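Local coordinates for CDP-4-keto-6-deoxy-D-glucose-3-dehydrase (Yersinia pseudotuberculosis, PDB 3BB8), which probably catalyses the pyridoxal 5'-phosphate-dependent removal of the C3 hydroxyl from CDP-4-keto-6-deoxy-D-glucose during lipopolysaccharide sugar biosynthesis, at residues K39-K44 / L300-R305; F330-E335 / P348-E353. The protein carries 1 engineered substitution. All coordinates share one frame; numbering follows the deposited sequence.

Contact 1: K39-K44 / L300-R305; sequences KVIGTK and LAQLER
Lys-44 CA comes within 5.6 Å of Ala-301 CA where the start of helix 43-55 meets helix 293-323, while the preceding loop stands further off, Ile-41 CA lying 7.2 Å from Gln-302 CA. At the close point the Ala-301 methyl group fits against the first methylenes of Lys-44, Ala-301 CB to Lys-44 CG 3.6 Å. With CG opposite the backbone N (chi1 -163°), Lys-44 bends at chi2 and crosses the Glu-304 side chain at about a right angle. As modelled, Glu-304 OE2 lies 3.0 Å from Lys-44 CE, so short that the placing of these exposed ends is doubtful; Lys-44 NZ is 4.0 Å from the same oxygen, opposite charges beyond a salt bridge. Towards the loop, the Arg-305 chain turns at chi3 (82°) and lays one guanidinium face under the carbonyl of Val-40, whose O sits 4.1 Å above the centre of the plane. Arg-305 NH1 and Gly-42 N are 3.2 Å apart, yet both are donors. Glu-45 explains their closeness, since its OE1 accepts a hydrogen bond from Gly-42 N and forms a salt bridge with Arg-305 NH1. Gly-42 is the N-cap and Glu-45 the third helical residue, so that bond is half of a capping box. The chemistry implies that two donors from different segments are joined through one carboxylate oxygen, whose negative charge would suit the positive end of the helix dipole.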
# COMPACT_ATOMS: atom_id res chain seq x y z
N LYS A 39 18.61 -9.56 -1.07
CA LYS A 39 18.90 -8.56 -0.06
C LYS A 39 20.19 -8.87 0.67
O LYS A 39 20.57 -10.04 0.81
CB LYS A 39 17.75 -8.47 0.95
CG LYS A 39 17.54 -9.73 1.77
CD LYS A 39 16.19 -9.69 2.47
CE LYS A 39 15.98 -10.89 3.37
NZ LYS A 39 16.07 -12.18 2.63
N VAL A 40 20.86 -7.82 1.14
CA VAL A 40 22.09 -7.95 1.90
C VAL A 40 21.88 -7.15 3.19
O VAL A 40 22.12 -5.94 3.23
CB VAL A 40 23.31 -7.40 1.12
CG1 VAL A 40 24.56 -7.46 1.99
CG2 VAL A 40 23.52 -8.22 -0.15
N ILE A 41 21.40 -7.84 4.22
CA ILE A 41 21.14 -7.22 5.51
C ILE A 41 22.01 -7.83 6.59
O ILE A 41 22.51 -8.95 6.44
CB ILE A 41 19.66 -7.39 5.93
CG1 ILE A 41 19.36 -8.87 6.18
CG2 ILE A 41 18.75 -6.81 4.86
CD1 ILE A 41 18.02 -9.14 6.82
N GLY A 42 22.17 -7.10 7.69
CA GLY A 42 22.98 -7.59 8.79
C GLY A 42 22.57 -7.07 10.15
O GLY A 42 21.42 -6.68 10.37
N THR A 43 23.54 -7.06 11.06
CA THR A 43 23.34 -6.62 12.44
C THR A 43 22.55 -5.32 12.56
O THR A 43 21.55 -5.27 13.27
CB THR A 43 24.69 -6.45 13.14
OG1 THR A 43 25.41 -7.69 13.08
CG2 THR A 43 24.50 -6.05 14.59
N LYS A 44 23.01 -4.28 11.88
CA LYS A 44 22.34 -2.99 11.95
C LYS A 44 20.85 -3.07 11.61
O LYS A 44 20.01 -2.55 12.35
CB LYS A 44 23.03 -2.00 11.02
CG LYS A 44 22.69 -0.55 11.30
CD LYS A 44 23.24 -0.09 12.65
CE LYS A 44 23.05 1.41 12.86
NZ LYS A 44 23.80 1.90 14.05
N LEU A 300 16.50 2.49 7.03
CA LEU A 300 17.51 3.42 7.56
C LEU A 300 18.87 2.74 7.66
O LEU A 300 19.87 3.29 7.20
CB LEU A 300 17.09 3.96 8.93
CG LEU A 300 18.00 5.05 9.51
CD1 LEU A 300 18.10 6.23 8.56
CD2 LEU A 300 17.45 5.48 10.85
N ALA A 301 18.91 1.55 8.25
CA ALA A 301 20.16 0.79 8.37
C ALA A 301 20.76 0.60 6.98
O ALA A 301 21.94 0.89 6.75
CB ALA A 301 19.89 -0.58 9.02
N GLN A 302 19.94 0.11 6.05
CA GLN A 302 20.36 -0.12 4.67
C GLN A 302 21.01 1.12 4.06
O GLN A 302 21.97 1.01 3.29
CB GLN A 302 19.15 -0.52 3.80
CG GLN A 302 18.54 -1.89 4.08
CD GLN A 302 19.34 -3.03 3.45
OE1 GLN A 302 20.33 -3.50 4.01
NE2 GLN A 302 18.91 -3.47 2.27
N LEU A 303 20.50 2.30 4.39
CA LEU A 303 21.05 3.53 3.84
C LEU A 303 22.54 3.73 4.11
O LEU A 303 23.22 4.45 3.39
CB LEU A 303 20.27 4.74 4.36
CG LEU A 303 19.01 5.12 3.57
CD1 LEU A 303 18.33 6.31 4.24
CD2 LEU A 303 19.40 5.49 2.14
N GLU A 304 23.05 3.09 5.15
CA GLU A 304 24.46 3.24 5.45
C GLU A 304 25.28 2.52 4.38
O GLU A 304 26.31 3.02 3.91
CB GLU A 304 24.78 2.66 6.83
CG GLU A 304 24.04 3.34 7.98
CD GLU A 304 24.36 2.72 9.34
OE1 GLU A 304 25.56 2.69 9.71
OE2 GLU A 304 23.43 2.28 10.04
N ARG A 305 24.79 1.35 3.97
CA ARG A 305 25.47 0.50 2.99
C ARG A 305 25.21 0.82 1.52
O ARG A 305 25.78 0.17 0.65
CB ARG A 305 25.09 -0.96 3.28
CG ARG A 305 25.06 -1.25 4.77
CD ARG A 305 24.42 -2.57 5.15
NE ARG A 305 25.33 -3.70 5.02
CZ ARG A 305 25.27 -4.80 5.75
NH1 ARG A 305 24.33 -4.93 6.69
NH2 ARG A 305 26.14 -5.79 5.55

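Contact 2: F330-E335 / P348-E353; sequences FIELPE and PITLKE
Phe-330 and Lys-352 begin an antiparallel pairing in which strand 331-332 forms one edge of a three-stranded sheet, next to the central strand 347-351, in a protein of aspartate aminotransferase fold. Two bonds fix the register: Lys-352 N to Phe-330 O, 2.9 Å and nearly straight at hydrogen (163°), and Glu-332 N to Thr-350 O, also 2.9 Å and straighter still (178°). The return bond from Thr-350 N to Glu-332 O is weak at 3.4 Å. Ile-331 and Leu-351 make the intervening non-hydrogen-bonded pair, and here packing is tight and apolar. Ile-331 CB rests on Ile-349 CG2 at 3.6 Å, and its own CG2 touches Leu-351 CD1 at 3.9 Å, the latter two side chains crossing almost perpendicularly. Pro-334 CB packs on Pro-348 CG at 3.6 Å, with Phe-317 of helix 293-323 also against Pro-334. The CB of Phe-330 points away from 348-353, and its ring stacks with that of Phe-433, near a bound benzamidine. Against this buried apolar side, the face of Glu-332 and Thr-350 is polar; Thr-350 is buried, but Glu-332 and Lys-352, just past the strand, are partly exposed, making this the solvent side. Thr-350 OG1 is hydrogen-bonded to Tyr-144 OH and Thr-408 OG1, while Glu-332 OE2 also forms a salt bridge with Arg-403. Lys-352 runs over the Phe-330 carbonyl before bending at chi4 (-57°), which brings its NZ to the anti side of Glu-332 OE2 at 3.1 Å, somewhat out of the carboxylate plane.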
# COMPACT_ATOMS: atom_id res chain seq x y z
N PHE A 330 28.01 -15.05 -29.60
CA PHE A 330 26.70 -15.63 -29.37
C PHE A 330 25.73 -14.73 -28.60
O PHE A 330 24.52 -14.81 -28.78
CB PHE A 330 26.86 -16.95 -28.62
CG PHE A 330 27.77 -17.91 -29.32
CD1 PHE A 330 27.43 -18.42 -30.58
CD2 PHE A 330 28.99 -18.27 -28.76
CE1 PHE A 330 28.30 -19.27 -31.26
CE2 PHE A 330 29.87 -19.12 -29.43
CZ PHE A 330 29.52 -19.62 -30.69
N ILE A 331 26.28 -13.86 -27.75
CA ILE A 331 25.45 -12.97 -26.96
C ILE A 331 25.92 -11.53 -27.00
O ILE A 331 27.12 -11.25 -27.09
CB ILE A 331 25.37 -13.46 -25.49
CG1 ILE A 331 26.76 -13.64 -24.89
CG2 ILE A 331 24.68 -14.81 -25.43
CD1 ILE A 331 27.36 -12.41 -24.33
N GLU A 332 24.97 -10.61 -26.97
CA GLU A 332 25.26 -9.19 -26.98
C GLU A 332 25.37 -8.70 -25.54
O GLU A 332 24.43 -8.86 -24.75
CB GLU A 332 24.16 -8.44 -27.72
CG GLU A 332 24.31 -8.52 -29.23
CD GLU A 332 23.01 -8.33 -29.97
OE1 GLU A 332 22.25 -7.42 -29.60
OE2 GLU A 332 22.74 -9.09 -30.92
N LEU A 333 26.51 -8.12 -25.19
CA LEU A 333 26.73 -7.65 -23.83
C LEU A 333 26.17 -6.25 -23.59
O LEU A 333 26.13 -5.43 -24.50
CB LEU A 333 28.22 -7.70 -23.49
CG LEU A 333 28.79 -9.12 -23.47
CD1 LEU A 333 30.30 -9.07 -23.29
CD2 LEU A 333 28.15 -9.91 -22.35
N PRO A 334 25.73 -5.97 -22.35
CA PRO A 334 25.16 -4.68 -21.96
C PRO A 334 26.07 -3.46 -22.11
O PRO A 334 27.29 -3.56 -21.96
CB PRO A 334 24.72 -4.92 -20.52
CG PRO A 334 25.72 -5.91 -20.03
CD PRO A 334 25.83 -6.87 -21.19
N GLU A 335 25.46 -2.32 -22.39
CA GLU A 335 26.21 -1.08 -22.56
C GLU A 335 25.54 0.11 -21.87
O GLU A 335 24.39 0.45 -22.16
CB GLU A 335 26.41 -0.79 -24.05
CG GLU A 335 27.53 -1.58 -24.70
CD GLU A 335 27.48 -1.53 -26.21
OE1 GLU A 335 27.02 -0.51 -26.77
OE2 GLU A 335 27.91 -2.52 -26.85
N PRO A 348 21.89 -7.38 -18.03
CA PRO A 348 21.08 -7.77 -19.20
C PRO A 348 21.88 -8.32 -20.39
O PRO A 348 22.85 -7.71 -20.85
CB PRO A 348 20.35 -6.48 -19.55
CG PRO A 348 21.40 -5.44 -19.26
CD PRO A 348 21.97 -5.91 -17.93
N ILE A 349 21.43 -9.46 -20.90
CA ILE A 349 22.08 -10.13 -22.03
C ILE A 349 21.08 -10.55 -23.09
O ILE A 349 20.06 -11.17 -22.78
CB ILE A 349 22.82 -11.40 -21.55
CG1 ILE A 349 23.91 -11.01 -20.54
CG2 ILE A 349 23.42 -12.14 -22.75
CD1 ILE A 349 24.48 -12.19 -19.80
N THR A 350 21.37 -10.23 -24.35
CA THR A 350 20.53 -10.63 -25.46
C THR A 350 21.18 -11.73 -26.29
O THR A 350 22.23 -11.52 -26.90
CB THR A 350 20.20 -9.43 -26.38
OG1 THR A 350 19.43 -8.47 -25.66
CG2 THR A 350 19.42 -9.90 -27.60
N LEU A 351 20.56 -12.90 -26.30
CA LEU A 351 21.09 -14.04 -27.04
C LEU A 351 20.79 -13.91 -28.53
O LEU A 351 19.64 -13.70 -28.93
CB LEU A 351 20.51 -15.35 -26.50
CG LEU A 351 20.67 -16.58 -27.39
CD1 LEU A 351 22.10 -17.12 -27.31
CD2 LEU A 351 19.67 -17.66 -27.01
N LYS A 352 21.82 -14.04 -29.35
CA LYS A 352 21.69 -13.85 -30.79
C LYS A 352 20.79 -14.92 -31.40
O LYS A 352 20.89 -16.10 -31.06
CB LYS A 352 23.06 -13.87 -31.47
CG LYS A 352 23.85 -12.58 -31.30
CD LYS A 352 25.19 -12.66 -32.01
CE LYS A 352 26.06 -11.46 -31.68
NZ LYS A 352 25.39 -10.17 -32.03
N GLU A 353 19.91 -14.51 -32.31
CA GLU A 353 18.96 -15.42 -32.93
C GLU A 353 19.69 -16.51 -33.72
O GLU A 353 19.29 -17.68 -33.69
CB GLU A 353 18.01 -14.66 -33.85
CG GLU A 353 17.02 -13.77 -33.12
CD GLU A 353 17.57 -12.39 -32.83
OE1 GLU A 353 18.81 -12.24 -32.78
OE2 GLU A 353 16.76 -11.45 -32.65

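Overall arrangement
From the N terminus, residues 39-44 lead into helix 43-55 and are separated from their partner by 255 residues; contact 1 thus closes a very long loop that holds most of the large mixed sheet. Its second segment belongs to helix 293-323, whose end precedes strand 331-332 in the chain. Contact 2 then closes a short connection of 12 residues, which includes strand 340-341 of another small sheet. The two closures are in series, neither nested nor crossed. Contacts 1 and 2 do not touch: the centres of contact 1 and contact 2 lie about 33 Å apart and their nearest atoms about 17 Å apart. Helix 293-323 relates them, meeting the N-terminal region at residues 300-305 and residues 330-335 through Phe-317 and Lys-321.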